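Chaperone SycD (PDB 4NRH) probably acts as a type III secretion chaperone, binding CopN in a complex linked to the secretion of translocator proteins. Local coordinates at residues Arg124-Tyr132 and Arg157-Leu167. Numbering follows the deposited sequence.
Sequences RDKDPYPHY and RAQHKPLYNEL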
ATOM      1  N   ARG D 124      20.897   0.080  23.523  1.00 39.28           N
ATOM      2  CA  ARG D 124      21.857  -0.781  24.204  1.00 39.28           C
ATOM      3  C   ARG D 124      22.996   0.060  24.776  1.00 50.90           C
ATOM      4  O   ARG D 124      24.124   0.014  24.284  1.00 57.18           O
ATOM      5  CB  ARG D 124      22.396  -1.836  23.237  1.00 51.66           C
ATOM      6  CG  ARG D 124      22.951  -3.087  23.890  1.00 51.67           C
ATOM      7  CD  ARG D 124      23.833  -3.844  22.910  1.00 56.44           C
ATOM      8  NE  ARG D 124      23.070  -4.556  21.892  1.00 52.55           N
ATOM      9  CZ  ARG D 124      23.613  -5.139  20.828  1.00 53.10           C
ATOM     10  NH1 ARG D 124      24.925  -5.090  20.640  1.00 51.29           N
ATOM     11  NH2 ARG D 124      22.845  -5.768  19.948  1.00 50.30           N
ATOM     12  N   ASP D 125      22.685   0.832  25.814  1.00 47.89           N
ATOM     13  CA  ASP D 125      23.590   1.852  26.346  1.00 58.46           C
ATOM     14  C   ASP D 125      24.947   1.328  26.826  1.00 55.68           C
ATOM     15  O   ASP D 125      25.959   2.016  26.699  1.00 60.18           O
ATOM     16  CB  ASP D 125      22.905   2.593  27.499  1.00 68.86           C
ATOM     17  CG  ASP D 125      23.608   3.889  27.857  1.00 76.91           C
ATOM     18  OD1 ASP D 125      24.331   4.433  26.996  1.00 73.94           O
ATOM     19  OD2 ASP D 125      23.440   4.360  29.002  1.00 78.86           O
ATOM     20  N   LYS D 126      24.970   0.120  27.379  1.00 49.04           N
ATOM     21  CA  LYS D 126      26.193  -0.410  27.982  1.00 51.71           C
ATOM     22  C   LYS D 126      27.235  -0.858  26.958  1.00 56.61           C
ATOM     23  O   LYS D 126      28.418  -0.965  27.277  1.00 64.23           O
ATOM     24  CB  LYS D 126      25.858  -1.576  28.916  1.00 53.12           C
ATOM     25  CG  LYS D 126      25.037  -1.179  30.134  1.00 60.92           C
ATOM     26  CD  LYS D 126      24.681  -2.389  30.981  1.00 61.71           C
ATOM     27  CE  LYS D 126      23.860  -1.992  32.197  1.00 67.34           C
ATOM     28  NZ  LYS D 126      23.387  -3.178  32.965  1.00 73.85           N
ATOM     29  N   ASP D 127      26.792  -1.121  25.732  1.00 51.92           N
ATOM     30  CA  ASP D 127      27.674  -1.639  24.688  1.00 51.73           C
ATOM     31  C   ASP D 127      28.539  -0.535  24.077  1.00 51.01           C
ATOM     32  O   ASP D 127      28.015   0.440  23.539  1.00 59.27           O
ATOM     33  CB  ASP D 127      26.846  -2.321  23.598  1.00 50.59           C
ATOM     34  CG  ASP D 127      27.665  -3.255  22.727  1.00 51.30           C
ATOM     35  OD1 ASP D 127      28.909  -3.238  22.821  1.00 47.92           O
ATOM     36  OD2 ASP D 127      27.060  -4.008  21.935  1.00 40.42           O
ATOM     37  N   PRO D 128      29.870  -0.688  24.162  1.00 53.61           N
ATOM     38  CA  PRO D 128      30.806   0.268  23.556  1.00 50.76           C
ATOM     39  C   PRO D 128      30.934   0.116  22.040  1.00 55.01           C
ATOM     40  O   PRO D 128      31.267   1.084  21.357  1.00 60.93           O
ATOM     41  CB  PRO D 128      32.135  -0.068  24.241  1.00 57.53           C
ATOM     42  CG  PRO D 128      32.010  -1.508  24.599  1.00 55.78           C
ATOM     43  CD  PRO D 128      30.569  -1.702  24.972  1.00 56.30           C
ATOM     44  N   TYR D 129      30.672  -1.084  21.529  1.00 41.32           N
ATOM     45  CA  TYR D 129      30.890  -1.393  20.113  1.00 48.67           C
ATOM     46  C   TYR D 129      30.077  -0.577  19.095  1.00 48.20           C
ATOM     47  O   TYR D 129      30.608  -0.237  18.038  1.00 51.08           O
ATOM     48  CB  TYR D 129      30.657  -2.889  19.872  1.00 52.04           C
ATOM     49  CG  TYR D 129      31.853  -3.736  20.244  1.00 55.43           C
ATOM     50  CD1 TYR D 129      32.942  -3.839  19.387  1.00 60.85           C
ATOM     51  CD2 TYR D 129      31.903  -4.416  21.452  1.00 56.21           C
ATOM     52  CE1 TYR D 129      34.042  -4.605  19.717  1.00 62.21           C
ATOM     53  CE2 TYR D 129      33.002  -5.185  21.793  1.00 63.83           C
ATOM     54  CZ  TYR D 129      34.068  -5.276  20.921  1.00 62.92           C
ATOM     55  OH  TYR D 129      35.164  -6.039  21.251  1.00 60.66           O
ATOM     56  N   PRO D 130      28.792  -0.282  19.380  1.00 48.31           N
ATOM     57  CA  PRO D 130      28.094   0.586  18.422  1.00 49.27           C
ATOM     58  C   PRO D 130      28.782   1.941  18.258  1.00 55.13           C
ATOM     59  O   PRO D 130      28.807   2.489  17.155  1.00 55.52           O
ATOM     60  CB  PRO D 130      26.705   0.752  19.045  1.00 48.06           C
ATOM     61  CG  PRO D 130      26.516  -0.468  19.861  1.00 47.49           C
ATOM     62  CD  PRO D 130      27.872  -0.810  20.404  1.00 49.67           C
ATOM     63  N   HIS D 131      29.331   2.465  19.349  1.00 54.50           N
ATOM     64  CA  HIS D 131      30.062   3.727  19.320  1.00 64.92           C
ATOM     65  C   HIS D 131      31.386   3.602  18.570  1.00 65.83           C
ATOM     66  O   HIS D 131      31.781   4.513  17.843  1.00 76.05           O
ATOM     67  CB  HIS D 131      30.312   4.229  20.744  1.00 59.20           C
ATOM     68  CG  HIS D 131      29.058   4.480  21.523  1.00 54.33           C
ATOM     69  ND1 HIS D 131      28.278   5.601  21.336  1.00 56.88           N
ATOM     70  CD2 HIS D 131      28.445   3.750  22.483  1.00 54.90           C
ATOM     71  CE1 HIS D 131      27.240   5.552  22.152  1.00 55.07           C
ATOM     72  NE2 HIS D 131      27.316   4.439  22.858  1.00 54.06           N
ATOM     73  N   TYR D 132      32.068   2.475  18.755  1.00 49.85           N
ATOM     74  CA  TYR D 132      33.343   2.233  18.082  1.00 55.37           C
ATOM     75  C   TYR D 132      33.188   2.178  16.565  1.00 57.21           C
ATOM     76  O   TYR D 132      34.006   2.730  15.830  1.00 56.38           O
ATOM     77  CB  TYR D 132      33.981   0.934  18.580  1.00 56.46           C
ATOM     78  CG  TYR D 132      35.220   0.538  17.806  1.00 52.71           C
ATOM     79  CD1 TYR D 132      36.409   1.238  17.960  1.00 62.08           C
ATOM     80  CD2 TYR D 132      35.199  -0.532  16.920  1.00 52.50           C
ATOM     81  CE1 TYR D 132      37.545   0.883  17.255  1.00 66.15           C
ATOM     82  CE2 TYR D 132      36.330  -0.894  16.210  1.00 59.26           C
ATOM     83  CZ  TYR D 132      37.500  -0.183  16.381  1.00 70.28           C
ATOM     84  OH  TYR D 132      38.630  -0.536  15.679  1.00 84.24           O
ATOM     85  N   ARG D 157      32.524   3.133  28.136  1.00 71.97           N
ATOM     86  CA  ARG D 157      31.795   1.879  28.286  1.00 67.73           C
ATOM     87  C   ARG D 157      32.709   0.656  28.213  1.00 63.97           C
ATOM     88  O   ARG D 157      32.351  -0.418  28.697  1.00 63.94           O
ATOM     89  CB  ARG D 157      30.706   1.782  27.217  1.00 62.57           C
ATOM     90  CG  ARG D 157      29.558   2.757  27.422  1.00 62.28           C
ATOM     91  CD  ARG D 157      28.914   3.145  26.101  1.00 54.08           C
ATOM     92  NE  ARG D 157      27.783   4.050  26.290  1.00 50.54           N
ATOM     93  CZ  ARG D 157      27.896   5.362  26.471  1.00 55.43           C
ATOM     94  NH1 ARG D 157      29.093   5.932  26.489  1.00 59.97           N
ATOM     95  NH2 ARG D 157      26.810   6.105  26.635  1.00 54.57           N
ATOM     96  N   ALA D 158      33.883   0.821  27.611  1.00 67.59           N
ATOM     97  CA  ALA D 158      34.797  -0.300  27.397  1.00 70.18           C
ATOM     98  C   ALA D 158      35.683  -0.588  28.607  1.00 79.55           C
ATOM     99  O   ALA D 158      35.883  -1.745  28.974  1.00 85.07           O
ATOM    100  CB  ALA D 158      35.663  -0.044  26.171  1.00 61.48           C
ATOM    101  N   GLN D 159      36.214   0.465  29.222  1.00 77.29           N
ATOM    102  CA  GLN D 159      37.144   0.305  30.336  1.00 90.06           C
ATOM    103  C   GLN D 159      36.473  -0.292  31.572  1.00 95.61           C
ATOM    104  O   GLN D 159      35.244  -0.329  31.665  1.00107.45           O
ATOM    105  CB  GLN D 159      37.786   1.647  30.696  1.00 92.26           C
ATOM    106  CG  GLN D 159      36.803   2.705  31.167  1.00 94.61           C
ATOM    107  CD  GLN D 159      37.476   4.033  31.459  1.00100.53           C
ATOM    108  OE1 GLN D 159      38.691   4.171  31.312  1.00103.91           O
ATOM    109  NE2 GLN D 159      36.689   5.017  31.878  1.00102.64           N
ATOM    110  N   HIS D 160      37.303  -0.789  32.488  1.00 93.49           N
ATOM    111  CA  HIS D 160      36.884  -1.327  33.788  1.00102.00           C
ATOM    112  C   HIS D 160      36.152  -2.669  33.703  1.00 98.04           C
ATOM    113  O   HIS D 160      36.117  -3.417  34.679  1.00109.77           O
ATOM    114  CB  HIS D 160      36.017  -0.310  34.538  1.00102.98           C
ATOM    115  CG  HIS D 160      36.625   1.055  34.619  1.00106.31           C
ATOM    116  ND1 HIS D 160      35.879   2.209  34.514  1.00105.07           N
ATOM    117  CD2 HIS D 160      37.908   1.451  34.790  1.00109.04           C
ATOM    118  CE1 HIS D 160      36.676   3.257  34.621  1.00114.63           C
ATOM    119  NE2 HIS D 160      37.913   2.825  34.788  1.00114.69           N
ATOM    120  N   LYS D 161      35.569  -2.975  32.549  1.00 89.15           N
ATOM    121  CA  LYS D 161      34.851  -4.234  32.379  1.00 84.00           C
ATOM    122  C   LYS D 161      35.665  -5.233  31.560  1.00 87.30           C
ATOM    123  O   LYS D 161      36.161  -4.901  30.481  1.00 79.91           O
ATOM    124  CB  LYS D 161      33.491  -3.998  31.720  1.00 67.35           C
ATOM    125  CG  LYS D 161      32.500  -3.245  32.594  1.00 69.91           C
ATOM    126  CD  LYS D 161      31.067  -3.496  32.147  1.00 78.33           C
ATOM    127  CE  LYS D 161      30.103  -2.520  32.807  1.00 82.11           C
ATOM    128  NZ  LYS D 161      28.778  -2.502  32.127  1.00 73.61           N
ATOM    129  N   PRO D 162      35.802  -6.464  32.075  1.00 93.29           N
ATOM    130  CA  PRO D 162      36.560  -7.534  31.417  1.00 94.75           C
ATOM    131  C   PRO D 162      35.910  -7.995  30.116  1.00 85.35           C
ATOM    132  O   PRO D 162      36.586  -8.542  29.246  1.00 89.22           O
ATOM    133  CB  PRO D 162      36.555  -8.657  32.458  1.00101.52           C
ATOM    134  CG  PRO D 162      35.335  -8.406  33.272  1.00101.37           C
ATOM    135  CD  PRO D 162      35.213  -6.912  33.349  1.00 97.80           C
ATOM    136  N   LEU D 163      34.604  -7.778  29.997  1.00 74.22           N
ATOM    137  CA  LEU D 163      33.857  -8.174  28.810  1.00 66.83           C
ATOM    138  C   LEU D 163      34.303  -7.398  27.571  1.00 63.28           C
ATOM    139  O   LEU D 163      34.243  -7.910  26.453  1.00 62.86           O
ATOM    140  CB  LEU D 163      32.355  -7.978  29.046  1.00 70.88           C
ATOM    141  CG  LEU D 163      31.403  -8.295  27.892  1.00 68.92           C
ATOM    142  CD1 LEU D 163      31.533  -9.752  27.473  1.00 69.67           C
ATOM    143  CD2 LEU D 163      29.966  -7.969  28.274  1.00 65.83           C
ATOM    144  N   TYR D 164      34.761  -6.167  27.775  1.00 59.21           N
ATOM    145  CA  TYR D 164      35.103  -5.286  26.663  1.00 57.43           C
ATOM    146  C   TYR D 164      36.590  -4.947  26.624  1.00 62.72           C
ATOM    147  O   TYR D 164      36.973  -3.880  26.145  1.00 64.10           O
ATOM    148  CB  TYR D 164      34.294  -3.990  26.743  1.00 62.99           C
ATOM    149  CG  TYR D 164      32.815  -4.187  26.979  1.00 60.75           C
ATOM    150  CD1 TYR D 164      32.024  -4.857  26.055  1.00 53.97           C
ATOM    151  CD2 TYR D 164      32.207  -3.693  28.125  1.00 69.71           C
ATOM    152  CE1 TYR D 164      30.669  -5.034  26.270  1.00 57.56           C
ATOM    153  CE2 TYR D 164      30.855  -3.863  28.349  1.00 69.49           C
ATOM    154  CZ  TYR D 164      30.091  -4.535  27.420  1.00 65.04           C
ATOM    155  OH  TYR D 164      28.745  -4.705  27.643  1.00 67.29           O
ATOM    156  N   ASN D 165      37.425  -5.852  27.124  1.00 69.61           N
ATOM    157  CA  ASN D 165      38.856  -5.582  27.229  1.00 70.40           C
ATOM    158  C   ASN D 165      39.554  -5.525  25.875  1.00 68.75           C
ATOM    159  O   ASN D 165      40.416  -4.673  25.657  1.00 67.65           O
ATOM    160  CB  ASN D 165      39.537  -6.628  28.109  1.00 77.79           C
ATOM    161  CG  ASN D 165      40.996  -6.304  28.370  1.00 91.84           C
ATOM    162  OD1 ASN D 165      41.318  -5.506  29.251  1.00101.97           O
ATOM    163  ND2 ASN D 165      41.887  -6.925  27.606  1.00 90.11           N
ATOM    164  N   GLU D 166      39.192  -6.441  24.980  1.00 71.32           N
ATOM    165  CA  GLU D 166      39.743  -6.459  23.627  1.00 70.40           C
ATOM    166  C   GLU D 166      39.575  -5.105  22.942  1.00 70.60           C
ATOM    167  O   GLU D 166      40.460  -4.650  22.216  1.00 78.25           O
ATOM    168  CB  GLU D 166      39.084  -7.555  22.787  1.00 68.98           C
ATOM    169  CG  GLU D 166      39.662  -8.942  23.016  1.00 82.33           C
ATOM    170  CD  GLU D 166      39.027  -9.995  22.127  1.00 88.78           C
ATOM    171  OE1 GLU D 166      37.891  -9.776  21.659  1.00 88.43           O
ATOM    172  OE2 GLU D 166      39.666 -11.044  21.898  1.00 92.33           O
ATOM    173  N   LEU D 167      38.433  -4.467  23.179  1.00 62.87           N
ATOM    174  CA  LEU D 167      38.162  -3.142  22.635  1.00 61.35           C
ATOM    175  C   LEU D 167      38.965  -2.074  23.374  1.00 68.05           C
ATOM    176  O   LEU D 167      39.478  -1.137  22.760  1.00 75.26           O
ATOM    177  CB  LEU D 167      36.667  -2.823  22.714  1.00 54.72           C
ATOM    178  CG  LEU D 167      36.003  -2.154  21.506  1.00 57.53           C
ATOM    179  CD1 LEU D 167      34.587  -1.713  21.856  1.00 57.48           C
ATOM    180  CD2 LEU D 167      36.818  -0.978  20.981  1.00 51.63           C
TER
HETATM  181  O   HOH W   1      29.668  -0.269  29.857  1.00 54.28           O
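Pro128 stands on its CG-CD side against one face of Tyr164, a CH-pi contact with CD 3.6 Å from the ring centroid and 12° off the normal; Leu163 CG lies off-centre over the opposite face. Proline suits a place leading into a helix, where its missing N-H costs no backbone bond, and it also reaches Ala158, whose small methyl lets the chains come close. Beside it Leu167, branched at its end, can cover two aromatic rings: CD1 sits above the centre of Tyr129, 3.5 Å from the ring centroid, and CD2 lies off-centre over Tyr132. Here the start of helix 129-140 meets the end of helix 147-158 and the beginning of helix 165-174, within the all-helical tetratricopeptide-repeat array of this chaperone family. Asp127 OD1 caps the entering helix, accepting from Tyr129 N at 3.1 Å, and OD2 accepts a hydrogen bond from Arg124 NH1 as part of a salt bridge. At the polar edge Arg157, long and rich in N-H groups, grips Asp125 side-on: NE donates to its neutral backbone O at 2.8 Å, and NH2 forms a salt bridge with OD1 at 3.0 Å. Asp125 CG stands anti to the backbone N (chi1 -165°), which brings the carboxylate to the guanidinium. Arg157 NH1 is bonded to Met153 O, and His131 NE2 lies over the rim of one guanidinium face without a hydrogen bond. Farther out, a water donates to Lys126 O and Arg157 O.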